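PDB 2PLJ: lysine/ornithine decarboxylase from Vibrio vulnificus, which catalyses the decarboxylation of both lysine and ornithine, releasing the diamines cadaverine and putrescine, as a pyridoxal-phosphate enzyme of the beta/alpha-barrel type. Local coordinates for residues V93-L98 and A116-P121; I316-D321 and I350-S355. All blocks are in the same frame, centred on the assembly; numbering follows the deposited sequence.

Contact 1 (V93-L98 and A116-P121); sequences VVRTLL and ASEGVP
E118, just past the end of helix 109-117, swings its carboxylate across to R95 on helix 91-100. NH1 of R95 gives a nearly straight bond to OE1 of E118 (3.0 Å, 168° at the hydrogen). The oxygen lies at the edge of the guanidinium, in its plane, yet NH1 meets OE1 from above the carboxylate, the two planes standing 57° apart. A bend at chi2 in the glutamate chain lays OE1 alongside the arginine's methylenes as well, 3.2 Å from CD of R95. Water 1 donates to OE2 of E118 and accepts only a weak bond from NH1.

One turn on, L98 forks over the loop. Its CG stands anti to the backbone nitrogen (chi1 179°), sending CD1 to CD of P121 at 4.0 Å and CD2 to CG2 of V120 at 4.1 Å. V94 CG1 meets the same V120 methyl at 3.7 Å. G119, with positive phi, is the C-prime residue of the Schellman motif ending helix 109-117. F104 of strand 103-106 touches V94, L98 and V120, so successive beta/alpha-barrel elements meet here.

NE of R95 also pairs with E409; two carboxylates sharing one guanidinium would offset its charge and limit its rotation beside this apolar seam.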
loop_
_atom_site.group_PDB
_atom_site.type_symbol
_atom_site.label_atom_id
_atom_site.label_comp_id
_atom_site.label_asym_id
_atom_site.label_seq_id
_atom_site.Cartn_x
_atom_site.Cartn_y
_atom_site.Cartn_z
ATOM N N VAL A 93 11.929 13.407 -12.449
ATOM C CA VAL A 93 10.727 14.124 -12.905
ATOM C C VAL A 93 10.803 15.614 -12.478
ATOM O O VAL A 93 10.500 16.534 -13.268
ATOM C CB VAL A 93 9.436 13.428 -12.408
ATOM C CG1 VAL A 93 8.210 14.329 -12.704
ATOM C CG2 VAL A 93 9.306 12.005 -13.065
ATOM N N VAL A 94 11.184 15.839 -11.218
ATOM C CA VAL A 94 11.357 17.200 -10.703
ATOM C C VAL A 94 12.379 17.988 -11.541
ATOM O O VAL A 94 12.097 19.126 -11.988
ATOM C CB VAL A 94 11.738 17.183 -9.192
ATOM C CG1 VAL A 94 12.063 18.583 -8.696
ATOM C CG2 VAL A 94 10.557 16.628 -8.379
ATOM N N ARG A 95 13.572 17.402 -11.742
ATOM C CA ARG A 95 14.609 18.069 -12.552
ATOM C C ARG A 95 14.128 18.370 -13.980
ATOM O O ARG A 95 14.355 19.487 -14.504
ATOM C CB ARG A 95 15.901 17.244 -12.619
ATOM C CG ARG A 95 16.661 17.205 -11.302
ATOM C CD ARG A 95 18.140 16.866 -11.551
ATOM N NE ARG A 95 18.298 15.579 -12.229
ATOM C CZ ARG A 95 18.511 14.421 -11.607
ATOM N NH1 ARG A 95 18.568 14.387 -10.270
ATOM N NH2 ARG A 95 18.678 13.299 -12.320
ATOM N N THR A 96 13.474 17.382 -14.587
ATOM C CA THR A 96 12.997 17.502 -15.982
ATOM C C THR A 96 12.017 18.686 -16.111
ATOM O O THR A 96 12.111 19.523 -17.013
ATOM C CB THR A 96 12.336 16.170 -16.448
ATOM O OG1 THR A 96 13.334 15.136 -16.575
ATOM C CG2 THR A 96 11.590 16.356 -17.784
ATOM N N LEU A 97 11.084 18.742 -15.167
ATOM C CA LEU A 97 10.057 19.801 -15.129
ATOM C C LEU A 97 10.633 21.162 -14.770
ATOM O O LEU A 97 10.277 22.182 -15.377
ATOM C CB LEU A 97 8.959 19.382 -14.171
ATOM C CG LEU A 97 8.092 18.252 -14.724
ATOM C CD1 LEU A 97 7.184 17.831 -13.580
ATOM C CD2 LEU A 97 7.297 18.666 -16.028
ATOM N N LEU A 98 11.555 21.186 -13.807
ATOM C CA LEU A 98 12.235 22.441 -13.488
ATOM C C LEU A 98 12.889 23.039 -14.764
ATOM O O LEU A 98 12.775 24.248 -15.054
ATOM C CB LEU A 98 13.286 22.212 -12.398
ATOM C CG LEU A 98 14.118 23.432 -11.963
ATOM C CD1 LEU A 98 13.224 24.489 -11.290
ATOM C CD2 LEU A 98 15.246 22.956 -11.037
ATOM N N ALA A 116 14.049 20.785 -2.599
ATOM C CA ALA A 116 15.214 21.505 -2.096
ATOM C C ALA A 116 16.507 20.814 -2.593
ATOM O O ALA A 116 17.448 21.501 -3.058
ATOM C CB ALA A 116 15.169 21.565 -0.592
ATOM N N SER A 117 16.541 19.478 -2.523
ATOM C CA SER A 117 17.754 18.732 -2.915
ATOM C C SER A 117 18.035 18.802 -4.418
ATOM O O SER A 117 19.174 18.567 -4.846
ATOM C CB SER A 117 17.667 17.257 -2.489
ATOM O OG SER A 117 16.680 16.564 -3.240
ATOM N N GLU A 118 17.003 19.075 -5.217
ATOM C CA GLU A 118 17.154 19.194 -6.686
ATOM C C GLU A 118 17.323 20.635 -7.179
ATOM O O GLU A 118 17.284 20.905 -8.390
ATOM C CB GLU A 118 16.020 18.462 -7.422
ATOM C CG GLU A 118 16.003 16.959 -7.127
ATOM C CD GLU A 118 17.320 16.235 -7.464
ATOM O OE1 GLU A 118 18.067 16.663 -8.385
ATOM O OE2 GLU A 118 17.630 15.236 -6.787
ATOM N N GLY A 119 17.514 21.551 -6.232
ATOM C CA GLY A 119 17.777 22.935 -6.540
ATOM C C GLY A 119 16.608 23.752 -7.055
ATOM O O GLY A 119 16.810 24.805 -7.700
ATOM N N VAL A 120 15.401 23.314 -6.718
ATOM C CA VAL A 120 14.209 24.083 -7.058
ATOM C C VAL A 120 14.171 25.332 -6.165
ATOM O O VAL A 120 14.206 25.210 -4.935
ATOM C CB VAL A 120 12.927 23.268 -6.863
ATOM C CG1 VAL A 120 11.670 24.161 -7.098
ATOM C CG2 VAL A 120 12.925 22.021 -7.789
ATOM N N PRO A 121 14.099 26.521 -6.782
ATOM C CA PRO A 121 13.951 27.758 -6.006
ATOM C C PRO A 121 12.590 27.736 -5.285
ATOM O O PRO A 121 11.575 27.383 -5.885
ATOM C CB PRO A 121 13.953 28.850 -7.090
ATOM C CG PRO A 121 14.674 28.269 -8.233
ATOM C CD PRO A 121 14.222 26.808 -8.223
HETATM O O HOH W 1 19.157 13.103 -7.198
#

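Contact 2 (I316-D321 and I350-S355); sequences IWYYLD and IPSVLS
V353 packs its two methyls over one face of the W317 indole, the two side chains running side by side in the same direction. Its CG1 sits over the six-membered ring, 3.5 Å from the centroid and 7° off the normal, a CH-pi contact; CG2 reaches the pyrrole part, 3.6 Å from NE1 of W317. With chi1 at 177°, CG1 of V353 is anti to the backbone nitrogen and the two methyls cover both rings from one side. S355 CB continues the row toward W317 and Y319, whose ring meets that of F187 of the second subunit, nearly parallel to it.

On the face carrying I316, Y318, S352 and L354, CD2 of L354 fills the angle between CB and CD2 of Y318, at 4.0 Å from CB. I316 pushes CD1 against CG2 of I350 (3.7 Å), while its own CG2 lies over a face of the Y318 ring. Water 2 bridges OH of Y318 and OG of S352; OH of Y318 is also hydrogen-bonded to N of L374.

Five backbone bonds join the strands, a parallel pair within the mixed sheet of the beta-barrel domain that accompanies the beta/alpha barrel in these decarboxylases.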
loop_
_atom_site.group_PDB
_atom_site.type_symbol
_atom_site.label_atom_id
_atom_site.label_comp_id
_atom_site.label_asym_id
_atom_site.label_seq_id
_atom_site.Cartn_x
_atom_site.Cartn_y
_atom_site.Cartn_z
ATOM N N ILE A 316 -5.445 -20.513 -16.762
ATOM C CA ILE A 316 -4.023 -20.530 -16.461
ATOM C C ILE A 316 -3.717 -19.326 -15.580
ATOM O O ILE A 316 -3.904 -18.168 -16.009
ATOM C CB ILE A 316 -3.090 -20.477 -17.706
ATOM C CG1 ILE A 316 -3.397 -21.607 -18.706
ATOM C CG2 ILE A 316 -1.598 -20.535 -17.265
ATOM C CD1 ILE A 316 -2.441 -21.610 -19.923
ATOM N N TRP A 317 -3.273 -19.606 -14.361
ATOM C CA TRP A 317 -2.780 -18.545 -13.459
ATOM C C TRP A 317 -1.285 -18.303 -13.689
ATOM O O TRP A 317 -0.490 -19.239 -13.608
ATOM C CB TRP A 317 -2.988 -18.949 -12.005
ATOM C CG TRP A 317 -4.396 -18.826 -11.522
ATOM C CD1 TRP A 317 -5.508 -19.498 -11.994
ATOM C CD2 TRP A 317 -4.857 -17.976 -10.467
ATOM N NE1 TRP A 317 -6.630 -19.120 -11.282
ATOM C CE2 TRP A 317 -6.257 -18.179 -10.348
ATOM C CE3 TRP A 317 -4.229 -17.054 -9.624
ATOM C CZ2 TRP A 317 -7.037 -17.498 -9.391
ATOM C CZ3 TRP A 317 -5.001 -16.378 -8.669
ATOM C CH2 TRP A 317 -6.391 -16.594 -8.574
ATOM N N TYR A 318 -0.928 -17.053 -13.987
ATOM C CA TYR A 318 0.464 -16.607 -13.990
ATOM C C TYR A 318 0.755 -15.796 -12.721
ATOM O O TYR A 318 -0.003 -14.886 -12.384
ATOM C CB TYR A 318 0.766 -15.746 -15.222
ATOM C CG TYR A 318 0.516 -16.479 -16.529
ATOM C CD1 TYR A 318 1.338 -17.545 -16.909
ATOM C CD2 TYR A 318 -0.552 -16.123 -17.370
ATOM C CE1 TYR A 318 1.140 -18.237 -18.107
ATOM C CE2 TYR A 318 -0.780 -16.820 -18.578
ATOM C CZ TYR A 318 0.082 -17.870 -18.938
ATOM O OH TYR A 318 -0.120 -18.576 -20.105
ATOM N N TYR A 319 1.855 -16.113 -12.049
ATOM C CA TYR A 319 2.221 -15.457 -10.805
ATOM C C TYR A 319 3.395 -14.550 -11.158
ATOM O O TYR A 319 4.481 -15.037 -11.474
ATOM C CB TYR A 319 2.606 -16.481 -9.749
ATOM C CG TYR A 319 1.497 -17.464 -9.461
ATOM C CD1 TYR A 319 0.574 -17.240 -8.438
ATOM C CD2 TYR A 319 1.346 -18.636 -10.235
ATOM C CE1 TYR A 319 -0.462 -18.147 -8.177
ATOM C CE2 TYR A 319 0.320 -19.528 -9.997
ATOM C CZ TYR A 319 -0.595 -19.298 -8.977
ATOM O OH TYR A 319 -1.589 -20.229 -8.770
ATOM N N LEU A 320 3.145 -13.240 -11.124
ATOM C CA LEU A 320 4.149 -12.254 -11.540
ATOM C C LEU A 320 5.016 -11.771 -10.386
ATOM O O LEU A 320 4.651 -11.971 -9.219
ATOM C CB LEU A 320 3.461 -11.039 -12.212
ATOM C CG LEU A 320 2.451 -11.365 -13.325
ATOM C CD1 LEU A 320 1.859 -10.095 -13.902
ATOM C CD2 LEU A 320 3.064 -12.220 -14.447
ATOM N N ASP A 321 6.122 -11.098 -10.715
ATOM C CA ASP A 321 7.006 -10.500 -9.706
ATOM C C ASP A 321 6.620 -9.058 -9.298
ATOM O O ASP A 321 7.388 -8.370 -8.614
ATOM C CB ASP A 321 8.492 -10.580 -10.138
ATOM C CG ASP A 321 8.740 -10.014 -11.526
ATOM O OD1 ASP A 321 7.855 -9.320 -12.056
ATOM O OD2 ASP A 321 9.841 -10.281 -12.099
ATOM N N ILE A 350 -5.701 -17.732 -24.470
ATOM C CA ILE A 350 -6.142 -18.627 -23.397
ATOM C C ILE A 350 -6.692 -17.799 -22.221
ATOM O O ILE A 350 -6.085 -16.787 -21.843
ATOM C CB ILE A 350 -4.977 -19.570 -22.935
ATOM C CG1 ILE A 350 -4.444 -20.375 -24.124
ATOM C CG2 ILE A 350 -5.430 -20.525 -21.830
ATOM C CD1 ILE A 350 -3.120 -21.138 -23.856
ATOM N N PRO A 351 -7.864 -18.204 -21.667
ATOM C CA PRO A 351 -8.371 -17.554 -20.441
ATOM C C PRO A 351 -7.350 -17.679 -19.313
ATOM O O PRO A 351 -6.933 -18.804 -18.964
ATOM C CB PRO A 351 -9.618 -18.374 -20.097
ATOM C CG PRO A 351 -10.064 -18.948 -21.428
ATOM C CD PRO A 351 -8.781 -19.263 -22.145
ATOM N N SER A 352 -6.967 -16.533 -18.761
ATOM C CA SER A 352 -5.846 -16.462 -17.833
ATOM C C SER A 352 -6.155 -15.565 -16.653
ATOM O O SER A 352 -7.106 -14.778 -16.687
ATOM C CB SER A 352 -4.593 -15.953 -18.557
ATOM O OG SER A 352 -4.327 -16.735 -19.714
ATOM N N VAL A 353 -5.335 -15.702 -15.620
ATOM C CA VAL A 353 -5.373 -14.840 -14.441
ATOM C C VAL A 353 -3.950 -14.350 -14.216
ATOM O O VAL A 353 -2.993 -15.134 -14.257
ATOM C CB VAL A 353 -5.848 -15.614 -13.185
ATOM C CG1 VAL A 353 -5.817 -14.730 -11.952
ATOM C CG2 VAL A 353 -7.235 -16.224 -13.394
ATOM N N LEU A 354 -3.822 -13.047 -13.977
ATOM C CA LEU A 354 -2.537 -12.456 -13.624
ATOM C C LEU A 354 -2.550 -12.145 -12.143
ATOM O O LEU A 354 -3.307 -11.264 -11.683
ATOM C CB LEU A 354 -2.258 -11.184 -14.450
ATOM C CG LEU A 354 -2.057 -11.377 -15.962
ATOM C CD1 LEU A 354 -1.912 -10.014 -16.630
ATOM C CD2 LEU A 354 -0.819 -12.282 -16.275
ATOM N N SER A 355 -1.695 -12.871 -11.402
ATOM C CA SER A 355 -1.570 -12.761 -9.955
ATOM C C SER A 355 -0.279 -12.017 -9.606
ATOM O O SER A 355 0.707 -12.120 -10.335
ATOM C CB SER A 355 -1.468 -14.184 -9.348
ATOM O OG SER A 355 -1.044 -14.091 -7.999
HETATM O O HOH W 2 -2.255 -17.960 -21.320
#

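Overall arrangement
From the N terminus, the chain reaches contact 1 first. There helix 91-100 leads through strand 103-106 into helix 109-117, and the turn after that helix comes back against helix 91-100, closing a short loop of 17 residues. Both segments belong to the beta/alpha barrel, on the outside of its parallel strands. The chain then completes that barrel and passes through the long strand 300-312 before contact 2 opens, where 28 residues separate two neighbouring strands of the mixed sheet. The contacts therefore follow in series, neither nested nor crossed; the centres of contact 1 and contact 2 lie about 40 Å apart. Contact 1 joins successive barrel elements; contact 2 knits the other domain beside the second subunit.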